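Local coordinates for protein phosphoserine phosphatase RsbX (Bacillus subtilis, PDB 3W42) that dephosphorylates the phosphoserine protein RsbS of the stressosome and so acts as a negative regulator of sigma-B in the general stress response, at residues C25-F30 against K188-Y193; D35-C40 against I92-F97; V42-G47 against H154-N159; R100-C105 against K139-T144. One frame throughout, in Å; residues are numbered along the deposited sequence.

Interaction 1: residues C25-F30 against K188-Y193; sequences CGDSFF and KDDLTY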
loop_
_atom_site.group_PDB
_atom_site.type_symbol
_atom_site.label_atom_id
_atom_site.label_comp_id
_atom_site.label_asym_id
_atom_site.label_seq_id
_atom_site.Cartn_x
_atom_site.Cartn_y
_atom_site.Cartn_z
ATOM N N CYS A 25 4.716 -14.348 -7.347
ATOM C CA CYS A 25 4.798 -12.888 -7.093
ATOM C C CYS A 25 5.576 -12.670 -5.820
ATOM O O CYS A 25 5.371 -13.346 -4.797
ATOM C CB CYS A 25 3.401 -12.365 -6.990
ATOM S SG CYS A 25 3.319 -10.566 -7.024
ATOM N N GLY A 26 6.475 -11.701 -5.836
ATOM C CA GLY A 26 7.171 -11.276 -4.627
ATOM C C GLY A 26 6.488 -10.172 -3.856
ATOM O O GLY A 26 6.935 -9.897 -2.731
ATOM N N ASP A 27 5.458 -9.568 -4.412
ATOM C CA ASP A 27 4.684 -8.546 -3.756
ATOM C C ASP A 27 3.534 -9.209 -2.995
ATOM O O ASP A 27 2.983 -10.219 -3.435
ATOM C CB ASP A 27 4.041 -7.559 -4.719
ATOM C CG ASP A 27 4.953 -6.565 -5.478
ATOM O OD1 ASP A 27 6.162 -6.543 -5.226
ATOM O OD2 ASP A 27 4.361 -5.835 -6.326
ATOM N N SER A 28 3.068 -8.600 -1.930
ATOM C CA SER A 28 1.842 -9.020 -1.274
ATOM C C SER A 28 1.037 -7.768 -0.883
ATOM O O SER A 28 1.525 -6.629 -0.848
ATOM C CB SER A 28 2.092 -10.005 -0.100
ATOM O OG SER A 28 2.780 -11.208 -0.361
ATOM N N PHE A 29 -0.248 -8.009 -0.581
ATOM C CA PHE A 29 -1.138 -6.963 -0.075
ATOM C C PHE A 29 -2.101 -7.571 0.884
ATOM O O PHE A 29 -2.381 -8.752 0.877
ATOM C CB PHE A 29 -1.854 -6.255 -1.196
ATOM C CG PHE A 29 -2.805 -7.220 -1.968
ATOM C CD1 PHE A 29 -4.080 -7.461 -1.534
ATOM C CD2 PHE A 29 -2.339 -7.903 -3.092
ATOM C CE1 PHE A 29 -4.892 -8.335 -2.195
ATOM C CE2 PHE A 29 -3.166 -8.771 -3.740
ATOM C CZ PHE A 29 -4.389 -9.021 -3.252
ATOM N N PHE A 30 -2.662 -6.706 1.715
ATOM C CA PHE A 30 -3.816 -7.056 2.547
ATOM C C PHE A 30 -4.752 -5.848 2.592
ATOM O O PHE A 30 -4.269 -4.692 2.707
ATOM C CB PHE A 30 -3.427 -7.476 3.973
ATOM C CG PHE A 30 -4.638 -7.895 4.747
ATOM C CD1 PHE A 30 -5.246 -9.086 4.460
ATOM C CD2 PHE A 30 -5.227 -7.064 5.687
ATOM C CE1 PHE A 30 -6.445 -9.435 5.143
ATOM C CE2 PHE A 30 -6.364 -7.405 6.334
ATOM C CZ PHE A 30 -6.989 -8.569 6.079
ATOM N N LYS A 188 7.843 -5.286 -16.266
ATOM C CA LYS A 188 9.238 -5.424 -15.945
ATOM C C LYS A 188 9.488 -5.914 -14.486
ATOM O O LYS A 188 10.513 -6.541 -14.187
ATOM C CB LYS A 188 9.905 -4.090 -16.194
ATOM C CG LYS A 188 11.261 -4.015 -15.843
ATOM C CD LYS A 188 11.956 -3.071 -16.830
ATOM C CE LYS A 188 11.207 -2.944 -18.222
ATOM N NZ LYS A 188 10.644 -4.218 -18.846
ATOM N N ASP A 189 8.585 -5.643 -13.570
ATOM C CA ASP A 189 8.646 -6.128 -12.223
ATOM C C ASP A 189 7.219 -6.526 -11.844
ATOM O O ASP A 189 6.271 -6.131 -12.508
ATOM C CB ASP A 189 9.151 -5.006 -11.261
ATOM C CG ASP A 189 9.437 -5.464 -9.830
ATOM O OD1 ASP A 189 9.564 -6.698 -9.601
ATOM O OD2 ASP A 189 9.586 -4.574 -8.951
ATOM N N ASP A 190 7.058 -7.270 -10.735
ATOM C CA ASP A 190 5.779 -7.356 -10.072
ATOM C C ASP A 190 5.243 -5.958 -9.813
ATOM O O ASP A 190 6.014 -5.053 -9.430
ATOM C CB ASP A 190 5.944 -8.078 -8.747
ATOM C CG ASP A 190 6.490 -9.520 -8.874
ATOM O OD1 ASP A 190 6.148 -10.199 -9.853
ATOM O OD2 ASP A 190 7.185 -9.940 -7.936
ATOM N N LEU A 191 3.961 -5.787 -10.017
ATOM C CA LEU A 191 3.328 -4.457 -9.888
ATOM C C LEU A 191 2.085 -4.640 -9.075
ATOM O O LEU A 191 1.165 -5.384 -9.480
ATOM C CB LEU A 191 3.021 -3.926 -11.285
ATOM C CG LEU A 191 2.614 -2.481 -11.436
ATOM C CD1 LEU A 191 2.706 -2.052 -12.897
ATOM C CD2 LEU A 191 1.252 -2.194 -10.920
ATOM N N THR A 192 1.997 -3.937 -7.927
ATOM C CA THR A 192 0.861 -3.956 -7.003
ATOM C C THR A 192 0.482 -2.579 -6.665
ATOM O O THR A 192 1.354 -1.759 -6.318
ATOM C CB THR A 192 1.207 -4.761 -5.729
ATOM O OG1 THR A 192 1.670 -6.048 -6.073
ATOM C CG2 THR A 192 0.020 -4.905 -4.844
ATOM N N TYR A 193 -0.820 -2.280 -6.687
ATOM C CA TYR A 193 -1.277 -1.014 -6.126
ATOM C C TYR A 193 -2.635 -1.193 -5.508
ATOM O O TYR A 193 -3.431 -2.042 -5.898
ATOM C CB TYR A 193 -1.256 0.156 -7.152
ATOM C CG TYR A 193 -2.079 0.011 -8.389
ATOM C CD1 TYR A 193 -3.436 0.249 -8.408
ATOM C CD2 TYR A 193 -1.478 -0.316 -9.592
ATOM C CE1 TYR A 193 -4.161 0.157 -9.608
ATOM C CE2 TYR A 193 -2.193 -0.376 -10.764
ATOM C CZ TYR A 193 -3.511 -0.158 -10.779
ATOM O OH TYR A 193 -4.188 -0.236 -11.983
HETATM O O HOH W 1 7.402 -4.862 -7.025
HETATM O O HOH W 2 8.084 -8.409 -5.891
#
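Asp27 and Thr192 meet between the two sheets of the PPM-type (PP2C-like) beta sandwich, beside its metal centre. Their side chains come from facing strands and run antiparallel alongside one another. The strand axes run 17° from parallel and 7.6 Å apart, too far for backbone pairing, so side chains and water bridge the gap. Thr192 OG1 donates to Asp27 OD2 at 2.7 Å, and OD2 receives it on its anti lone pair, turned away from OD1. The same OD2 is also bonded to Thr155 OG1, so two hydroxyls hold this buried oxygen. The carboxylate planes of Asp27 and Asp190 are 76° apart. Gly26 N reaches Asp190 OD2 at 2.8 Å, from above the carboxylate plane. Cys25 SG rests 3.8 Å from Asp190 CG, set there by a chi1 of -168° that turns it away from the backbone N. Asp189, the residue before Asp190, binds the manganese ion through OD2. A bridging water keeps the Asp27 carboxylate tied to the second segment: it donates to Asp27 OD1 and to Asp190 O, both at 2.8 Å.

Interaction 2: residues D35-C40 against I92-F97; sequences DKELIC and ILKINF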
loop_
_atom_site.group_PDB
_atom_site.type_symbol
_atom_site.label_atom_id
_atom_site.label_comp_id
_atom_site.label_asym_id
_atom_site.label_seq_id
_atom_site.Cartn_x
_atom_site.Cartn_y
_atom_site.Cartn_z
ATOM N N ASP A 35 -17.538 -1.024 8.480
ATOM C CA ASP A 35 -18.245 0.260 8.450
ATOM C C ASP A 35 -17.520 1.343 9.205
ATOM O O ASP A 35 -17.870 2.510 9.075
ATOM C CB ASP A 35 -19.659 0.106 9.005
ATOM C CG ASP A 35 -20.513 -0.840 8.222
ATOM O OD1 ASP A 35 -20.381 -0.938 6.992
ATOM O OD2 ASP A 35 -21.386 -1.487 8.855
ATOM N N LYS A 36 -16.547 0.953 10.035
ATOM C CA LYS A 36 -15.865 1.871 10.932
ATOM C C LYS A 36 -14.431 2.196 10.485
ATOM O O LYS A 36 -13.951 3.307 10.744
ATOM C CB LYS A 36 -15.856 1.351 12.355
ATOM C CG LYS A 36 -17.305 1.288 12.955
ATOM C CD LYS A 36 -17.437 0.571 14.339
ATOM C CE LYS A 36 -16.658 1.088 15.682
ATOM N NZ LYS A 36 -17.154 0.350 16.986
ATOM N N GLU A 37 -13.692 1.255 9.916
ATOM C CA GLU A 37 -12.276 1.414 9.700
ATOM C C GLU A 37 -11.784 0.581 8.558
ATOM O O GLU A 37 -12.413 -0.371 8.094
ATOM C CB GLU A 37 -11.486 1.178 10.929
ATOM C CG GLU A 37 -11.555 -0.165 11.397
ATOM C CD GLU A 37 -10.965 -0.327 12.781
ATOM O OE1 GLU A 37 -10.133 0.377 13.224
ATOM O OE2 GLU A 37 -11.451 -1.095 13.561
ATOM N N LEU A 38 -10.589 0.963 8.102
ATOM C CA LEU A 38 -9.810 0.279 7.029
ATOM C C LEU A 38 -8.473 -0.083 7.612
ATOM O O LEU A 38 -7.850 0.759 8.277
ATOM C CB LEU A 38 -9.567 1.225 5.796
ATOM C CG LEU A 38 -8.799 0.671 4.601
ATOM C CD1 LEU A 38 -9.817 -0.158 3.780
ATOM C CD2 LEU A 38 -8.087 1.710 3.654
ATOM N N ILE A 39 -7.945 -1.244 7.231
ATOM C CA ILE A 39 -6.522 -1.448 7.266
ATOM C C ILE A 39 -6.083 -1.973 5.930
ATOM O O ILE A 39 -6.778 -2.734 5.238
ATOM C CB ILE A 39 -6.071 -2.379 8.335
ATOM C CG1 ILE A 39 -4.545 -2.316 8.442
ATOM C CG2 ILE A 39 -6.576 -3.795 8.110
ATOM C CD1 ILE A 39 -4.032 -2.810 9.720
ATOM N N CYS A 40 -4.933 -1.517 5.526
ATOM C CA CYS A 40 -4.345 -2.056 4.283
ATOM C C CYS A 40 -2.837 -1.952 4.366
ATOM O O CYS A 40 -2.243 -1.219 5.124
ATOM C CB CYS A 40 -4.903 -1.575 2.985
ATOM S SG CYS A 40 -4.488 0.186 2.776
ATOM N N ILE A 92 1.994 0.465 5.660
ATOM C CA ILE A 92 0.795 0.096 6.377
ATOM C C ILE A 92 -0.031 1.352 6.652
ATOM O O ILE A 92 0.480 2.358 7.137
ATOM C CB ILE A 92 1.107 -0.579 7.715
ATOM C CG1 ILE A 92 1.987 -1.822 7.460
ATOM C CG2 ILE A 92 -0.185 -1.085 8.396
ATOM C CD1 ILE A 92 2.394 -2.568 8.773
ATOM N N LEU A 93 -1.315 1.306 6.285
ATOM C CA LEU A 93 -2.259 2.405 6.384
ATOM C C LEU A 93 -3.472 1.950 7.166
ATOM O O LEU A 93 -4.080 0.924 6.843
ATOM C CB LEU A 93 -2.679 2.830 4.992
ATOM C CG LEU A 93 -3.744 3.917 4.865
ATOM C CD1 LEU A 93 -3.262 5.250 5.435
ATOM C CD2 LEU A 93 -4.200 4.092 3.438
ATOM N N LYS A 94 -3.903 2.740 8.137
ATOM C CA LYS A 94 -5.178 2.560 8.829
ATOM C C LYS A 94 -5.994 3.825 8.683
ATOM O O LYS A 94 -5.454 4.934 8.699
ATOM C CB LYS A 94 -4.972 2.211 10.300
ATOM C CG LYS A 94 -4.543 0.752 10.552
ATOM C CD LYS A 94 -4.133 0.461 11.995
ATOM C CE LYS A 94 -5.260 0.701 13.003
ATOM N NZ LYS A 94 -6.252 -0.349 13.032
ATOM N N ILE A 95 -7.301 3.665 8.554
ATOM C CA ILE A 95 -8.238 4.775 8.409
ATOM C C ILE A 95 -9.385 4.580 9.361
ATOM O O ILE A 95 -9.990 3.526 9.406
ATOM C CB ILE A 95 -8.736 4.961 6.979
ATOM C CG1 ILE A 95 -7.598 4.987 5.977
ATOM C CG2 ILE A 95 -9.653 6.168 6.951
ATOM C CD1 ILE A 95 -8.012 5.116 4.491
ATOM N N ASN A 96 -9.727 5.631 10.122
ATOM C CA ASN A 96 -10.953 5.668 10.903
ATOM C C ASN A 96 -11.940 6.621 10.183
ATOM O O ASN A 96 -11.645 7.806 10.017
ATOM C CB ASN A 96 -10.664 6.172 12.349
ATOM C CG ASN A 96 -11.945 6.167 13.113
ATOM O OD1 ASN A 96 -12.791 7.037 12.955
ATOM N ND2 ASN A 96 -12.158 5.090 13.945
ATOM N N PHE A 97 -13.039 6.070 9.731
ATOM C CA PHE A 97 -13.931 6.833 8.873
ATOM C C PHE A 97 -14.691 7.926 9.633
ATOM O O PHE A 97 -14.823 9.034 9.099
ATOM C CB PHE A 97 -14.939 5.967 8.133
ATOM C CG PHE A 97 -14.287 4.877 7.306
ATOM C CD1 PHE A 97 -13.284 5.204 6.413
ATOM C CD2 PHE A 97 -14.675 3.543 7.387
ATOM C CE1 PHE A 97 -12.726 4.197 5.596
ATOM C CE2 PHE A 97 -14.109 2.612 6.622
ATOM C CZ PHE A 97 -13.165 2.916 5.714
HETATM O O HOH W 3 -8.083 0.038 15.006
HETATM O O HOH W 4 -8.063 0.957 11.070
HETATM O O HOH W 5 -10.112 3.097 13.971
#
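Phe97 packs against the backbone of Lys36 and Glu37 at one end of an antiparallel strand pair. The pair, 37-40 with 92-96, lies in the five-stranded sheet of the PPM-type sandwich. The Phe97 side chain can be followed outward. CB and CG lie near Lys36 O, the atom that accepts the hydrogen bond from Phe97 N at 3.1 Å. CG stands anti to the carbonyl carbon (chi1 -56°), which brings the ring alongside the backbone of residues 36-38. CD2 then comes 3.4 Å from Lys36 C, and CE2 moves on to Glu37 N and Glu37 C. CZ, the last atom, reaches Leu38 CB at 4.0 Å. Asp35 O sits at the ring edge, near its plane. The ring of His9 also meets the Phe97 ring.

Leu38 and Ile95 form a hydrogen-bonded pair. Their side chains lie side by side on the face that packs on Phe151 of the other sheet, and CD2 of Leu38 touches CD1 of Ile95 at 3.5 Å. On the other face, the CG of Lys94 meets CD1 of Ile39. Lys94 then bends at chi3 and chi4. Its NZ bonds Ala67 O and makes only a long salt bridge, 4.0 Å, to Glu37 OE1. Two waters bridge the gap; one donates to Glu37 OE1 and accepts from Lys94 NZ, both at 2.7 Å.

Interaction 3: residues V42-G47 against H154-N159; sequences VADGLG and HTDGLN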
loop_
_atom_site.group_PDB
_atom_site.type_symbol
_atom_site.label_atom_id
_atom_site.label_comp_id
_atom_site.label_asym_id
_atom_site.label_seq_id
_atom_site.Cartn_x
_atom_site.Cartn_y
_atom_site.Cartn_z
ATOM N N VAL A 42 0.821 -3.002 1.777
ATOM C CA VAL A 42 1.484 -3.463 0.564
ATOM C C VAL A 42 2.926 -3.717 0.902
ATOM O O VAL A 42 3.559 -2.867 1.573
ATOM C CB VAL A 42 1.325 -2.459 -0.608
ATOM C CG1 VAL A 42 2.094 -2.932 -1.832
ATOM C CG2 VAL A 42 -0.183 -2.218 -0.913
ATOM N N ALA A 43 3.493 -4.810 0.430
ATOM C CA ALA A 43 4.862 -5.151 0.671
ATOM C C ALA A 43 5.521 -5.753 -0.548
ATOM O O ALA A 43 4.853 -6.412 -1.357
ATOM C CB ALA A 43 4.971 -6.140 1.878
ATOM N N ASP A 44 6.821 -5.547 -0.674
ATOM C CA ASP A 44 7.627 -6.082 -1.783
ATOM C C ASP A 44 8.810 -6.814 -1.154
ATOM O O ASP A 44 9.684 -6.202 -0.533
ATOM C CB ASP A 44 8.069 -4.913 -2.681
ATOM C CG ASP A 44 8.858 -5.327 -3.902
ATOM O OD1 ASP A 44 9.228 -6.529 -3.981
ATOM O OD2 ASP A 44 9.113 -4.452 -4.787
ATOM N N GLY A 45 8.833 -8.126 -1.269
ATOM C CA GLY A 45 9.885 -8.897 -0.692
ATOM C C GLY A 45 11.232 -8.721 -1.392
ATOM O O GLY A 45 11.301 -8.534 -2.584
ATOM N N LEU A 46 12.288 -8.733 -0.600
ATOM C CA LEU A 46 13.630 -8.759 -1.152
ATOM C C LEU A 46 13.925 -10.161 -1.732
ATOM O O LEU A 46 13.181 -11.101 -1.507
ATOM C CB LEU A 46 14.681 -8.303 -0.155
ATOM C CG LEU A 46 14.877 -6.772 -0.072
ATOM C CD1 LEU A 46 13.655 -6.026 0.507
ATOM C CD2 LEU A 46 16.144 -6.455 0.717
ATOM N N GLY A 47 14.945 -10.204 -2.595
ATOM C CA GLY A 47 15.130 -11.299 -3.563
ATOM C C GLY A 47 14.014 -11.247 -4.576
ATOM O O GLY A 47 13.615 -10.176 -5.057
ATOM N N HIS A 154 1.604 1.890 -3.760
ATOM C CA HIS A 154 2.103 1.047 -4.855
ATOM C C HIS A 154 3.519 0.596 -4.652
ATOM O O HIS A 154 4.372 1.312 -4.065
ATOM C CB HIS A 154 1.964 1.770 -6.186
ATOM C CG HIS A 154 2.842 2.952 -6.402
ATOM N ND1 HIS A 154 4.148 2.827 -6.827
ATOM C CD2 HIS A 154 2.640 4.296 -6.310
ATOM C CE1 HIS A 154 4.667 4.064 -6.964
ATOM N NE2 HIS A 154 3.763 4.971 -6.661
ATOM N N THR A 155 3.837 -0.592 -5.139
ATOM C CA THR A 155 5.189 -1.074 -5.209
ATOM C C THR A 155 5.981 -0.382 -6.330
ATOM O O THR A 155 5.412 0.282 -7.218
ATOM C CB THR A 155 5.269 -2.604 -5.276
ATOM O OG1 THR A 155 4.663 -3.011 -6.502
ATOM C CG2 THR A 155 4.633 -3.280 -4.077
ATOM N N ASP A 156 7.268 -0.633 -6.301
ATOM C CA ASP A 156 8.171 -0.063 -7.299
ATOM C C ASP A 156 7.988 -0.567 -8.709
ATOM O O ASP A 156 8.506 0.004 -9.621
ATOM C CB ASP A 156 9.623 -0.202 -6.820
ATOM C CG ASP A 156 10.112 -1.631 -6.732
ATOM O OD1 ASP A 156 9.325 -2.555 -6.995
ATOM O OD2 ASP A 156 11.322 -1.790 -6.376
ATOM N N GLY A 157 7.182 -1.586 -8.910
ATOM C CA GLY A 157 6.845 -2.027 -10.259
ATOM C C GLY A 157 5.976 -1.023 -10.999
ATOM O O GLY A 157 5.894 -1.116 -12.215
ATOM N N LEU A 158 5.297 -0.098 -10.315
ATOM C CA LEU A 158 4.524 0.941 -10.931
ATOM C C LEU A 158 5.407 2.219 -10.950
ATOM O O LEU A 158 5.746 2.768 -9.925
ATOM C CB LEU A 158 3.266 1.242 -10.135
ATOM C CG LEU A 158 2.374 2.307 -10.750
ATOM C CD1 LEU A 158 1.790 1.950 -12.040
ATOM C CD2 LEU A 158 1.278 2.698 -9.777
ATOM N N ASN A 159 5.744 2.641 -12.186
ATOM C CA ASN A 159 6.637 3.763 -12.429
ATOM C C ASN A 159 5.864 4.774 -13.291
ATOM O O ASN A 159 5.657 4.608 -14.471
ATOM C CB ASN A 159 7.890 3.304 -13.151
ATOM C CG ASN A 159 8.888 4.418 -13.354
ATOM O OD1 ASN A 159 8.715 5.558 -12.847
ATOM N ND2 ASN A 159 9.959 4.111 -14.100
HETATM O O HOH W 6 8.393 -1.857 -4.040
#
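The manganese site of this PPM-type phosphatase brings the end of strand 37-45 against the turn after strand 150-154. Asp44 and Asp156 bring adjacent oxygens to the metal. Asp44 OD2 and Asp156 OD1 are 2.9 Å apart and both bind the ion, as does Asp189 OD2. The two side chains are almost perpendicular, and their carboxylate planes stand 78° apart. A water links the segments: it donates to Asp44 OD2 at 2.8 Å and accepts from Asp156 N. Asp156 OD2 is held by Asn109.

Next to the carboxylates, the side chains of Val42 and Thr155 meet nearly square to each other. Val42 CG1 and Thr155 CG2 are 3.4 Å apart, a tight contact. Thr155 OG1 lies between the backbone N and the carbonyl carbon (chi1 65°), while the methyl points at Val42. Besides its bond to Asp27, the hydroxyl serves Thr192 N. The type I turn from Thr155 to Leu158 is fixed at Thr155 O. This oxygen accepts from Leu158 N at 3.1 Å and from His154 ND1 at 2.9 Å, from opposite faces of its plane. Two carboxylate oxygens this close would be expected to repel each other. The bound cation probably offsets that charge and lets both acids converge.

Interaction 4: residues R100-C105 against K139-T144; sequences RQFTYC and KTHTAT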
loop_
_atom_site.group_PDB
_atom_site.type_symbol
_atom_site.label_atom_id
_atom_site.label_comp_id
_atom_site.label_asym_id
_atom_site.label_seq_id
_atom_site.Cartn_x
_atom_site.Cartn_y
_atom_site.Cartn_z
ATOM N N ARG A 100 -12.490 10.700 10.034
ATOM C CA ARG A 100 -11.704 10.975 8.807
ATOM C C ARG A 100 -10.249 11.148 9.176
ATOM O O ARG A 100 -9.607 12.116 8.787
ATOM C CB ARG A 100 -12.250 12.121 7.960
ATOM C CG ARG A 100 -13.605 11.813 7.351
ATOM C CD ARG A 100 -13.924 12.757 6.202
ATOM N NE ARG A 100 -15.154 12.462 5.482
ATOM C CZ ARG A 100 -16.356 12.875 5.829
ATOM N NH1 ARG A 100 -16.499 13.672 6.914
ATOM N NH2 ARG A 100 -17.398 12.545 5.137
ATOM N N GLN A 101 -9.696 10.169 9.873
ATOM C CA GLN A 101 -8.302 10.225 10.303
ATOM C C GLN A 101 -7.564 9.015 9.705
ATOM O O GLN A 101 -8.069 7.904 9.736
ATOM C CB GLN A 101 -8.188 10.207 11.798
ATOM C CG GLN A 101 -6.734 10.528 12.268
ATOM C CD GLN A 101 -6.616 10.710 13.759
ATOM O OE1 GLN A 101 -6.402 11.864 14.249
ATOM N NE2 GLN A 101 -6.686 9.611 14.496
ATOM N N PHE A 102 -6.353 9.231 9.209
ATOM C CA PHE A 102 -5.515 8.129 8.833
ATOM C C PHE A 102 -4.233 8.122 9.589
ATOM O O PHE A 102 -3.742 9.170 10.044
ATOM C CB PHE A 102 -5.295 8.107 7.293
ATOM C CG PHE A 102 -4.388 9.157 6.747
ATOM C CD1 PHE A 102 -3.036 8.972 6.654
ATOM C CD2 PHE A 102 -4.928 10.364 6.315
ATOM C CE1 PHE A 102 -2.233 9.883 6.128
ATOM C CE2 PHE A 102 -4.106 11.350 5.733
ATOM C CZ PHE A 102 -2.767 11.036 5.614
ATOM N N THR A 103 -3.637 6.927 9.693
ATOM C CA THR A 103 -2.345 6.760 10.294
ATOM C C THR A 103 -1.520 5.870 9.296
ATOM O O THR A 103 -2.057 4.944 8.678
ATOM C CB THR A 103 -2.407 6.121 11.630
ATOM O OG1 THR A 103 -3.209 4.943 11.626
ATOM C CG2 THR A 103 -2.897 7.091 12.721
ATOM N N TYR A 104 -0.250 6.167 9.169
ATOM C CA TYR A 104 0.592 5.565 8.150
ATOM C C TYR A 104 1.980 5.372 8.641
ATOM O O TYR A 104 2.588 6.286 9.239
ATOM C CB TYR A 104 0.618 6.503 6.894
ATOM C CG TYR A 104 1.462 6.005 5.765
ATOM C CD1 TYR A 104 1.027 4.904 5.001
ATOM C CD2 TYR A 104 2.703 6.553 5.489
ATOM C CE1 TYR A 104 1.810 4.440 3.945
ATOM C CE2 TYR A 104 3.496 6.061 4.440
ATOM C CZ TYR A 104 3.023 5.003 3.680
ATOM O OH TYR A 104 3.751 4.480 2.643
ATOM N N CYS A 105 2.566 4.202 8.370
ATOM C CA CYS A 105 3.942 3.922 8.712
ATOM C C CYS A 105 4.513 3.044 7.618
ATOM O O CYS A 105 3.867 2.104 7.160
ATOM C CB CYS A 105 4.063 3.284 10.055
ATOM S SG CYS A 105 5.719 3.091 10.714
ATOM N N LYS A 139 8.683 6.191 11.695
ATOM C CA LYS A 139 7.999 7.464 11.605
ATOM C C LYS A 139 6.510 7.153 11.361
ATOM O O LYS A 139 6.213 6.409 10.424
ATOM C CB LYS A 139 8.650 8.318 10.494
ATOM C CG LYS A 139 7.944 9.453 10.033
ATOM C CD LYS A 139 7.773 10.430 11.159
ATOM C CE LYS A 139 7.012 11.675 10.666
ATOM N NZ LYS A 139 6.909 12.739 11.707
ATOM N N THR A 140 5.624 7.517 12.212
ATOM C CA THR A 140 4.229 7.375 11.959
ATOM C C THR A 140 3.618 8.709 11.662
ATOM O O THR A 140 3.807 9.684 12.428
ATOM C CB THR A 140 3.537 6.705 13.149
ATOM O OG1 THR A 140 4.066 5.391 13.299
ATOM C CG2 THR A 140 1.986 6.666 12.905
ATOM N N HIS A 141 2.827 8.793 10.619
ATOM C CA HIS A 141 2.068 10.015 10.264
ATOM C C HIS A 141 0.639 9.827 10.660
ATOM O O HIS A 141 0.025 8.781 10.426
ATOM C CB HIS A 141 2.114 10.302 8.743
ATOM C CG HIS A 141 1.504 11.611 8.274
ATOM N ND1 HIS A 141 2.190 12.786 8.394
ATOM C CD2 HIS A 141 0.327 11.917 7.655
ATOM C CE1 HIS A 141 1.459 13.771 7.894
ATOM N NE2 HIS A 141 0.344 13.272 7.408
ATOM N N THR A 142 0.074 10.849 11.269
ATOM C CA THR A 142 -1.341 10.898 11.649
ATOM C C THR A 142 -1.929 12.182 11.091
ATOM O O THR A 142 -1.386 13.237 11.367
ATOM C CB THR A 142 -1.480 10.904 13.224
ATOM O OG1 THR A 142 -0.803 9.763 13.747
ATOM C CG2 THR A 142 -2.932 10.940 13.659
ATOM N N ALA A 143 -3.013 12.120 10.342
ATOM C CA ALA A 143 -3.611 13.285 9.763
ATOM C C ALA A 143 -5.082 13.065 9.518
ATOM O O ALA A 143 -5.555 11.972 9.370
ATOM C CB ALA A 143 -2.888 13.698 8.501
ATOM N N THR A 144 -5.796 14.176 9.358
ATOM C CA THR A 144 -7.197 14.182 8.934
ATOM C C THR A 144 -7.247 14.298 7.429
ATOM O O THR A 144 -6.497 15.058 6.840
ATOM C CB THR A 144 -7.879 15.389 9.615
ATOM O OG1 THR A 144 -7.720 15.219 11.028
ATOM C CG2 THR A 144 -9.352 15.526 9.297
HETATM O O HOH W 7 -5.547 14.112 12.789
#
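An oblique pair of rings, Phe102 and His141, marks this strand pairing. Their planes are 37° apart and their centroids 5.7 Å apart. CE1 of Phe102 meets the edge of the His141 ring in its plane, 3.6 Å from CD2. The Phe102 CG sits between the backbone N and the carbonyl carbon (chi1 73°), which brings the ring across toward the neighbouring strand. There its CE2 also touches Ala143 CB at 3.8 Å. Beyond this pair, Phe122 stacks on His141, and Leu93 and Ile95 pack on Phe102.

The strands are antiparallel, and 140-144 is an edge strand of the five-stranded sheet within the chain. Phe102 with Ala143 and Tyr104 with His141 are the hydrogen-bonded pairs. Phe102 N to Ala143 O, at 2.9 Å, is nearly straight.

On the other face, Thr103 and Thr142 lie side by side, with CG2 of Thr103 at 3.5 Å from OG1 of Thr142. The extended Gln101 chain sets OE1 near the Thr142 methyl. A water joins Gln101 OE1, at 2.8 Å, to Thr144 OG1. Thr140 OG1 bonds Glu72 of helix 71-81. The ring face is thus mainly apolar. The face of Gln101, Thr142 and Thr144 mixes methyls with polar groups, and water rather than a direct bond links Gln101 to Thr144.

Overall arrangement
Interactions 1 and 3 form one site. Their centres are about 5 Å apart, and together they supply the three aspartates that bind manganese, Asp44, Asp156 and Asp189. Asp189 OD2 lies 2.8 Å from Asp156 OD1, and the bond from Thr155 OG1 to Asp27 OD2 joins the two contacts. Interactions 2 and 4 lie across the chain's centre from the metal. Their centres are about 10 Å apart and they are joined in one sheet, with Lys94 O to Thr103 N at 2.9 Å. Strand 37-45 connects the two halves: residues 35-40 pair in interaction 2, and residues 42-47 reach the metal in interaction 3, with centres about 21 Å apart. Interaction 4 is about 23 Å from interaction 1, centre to centre.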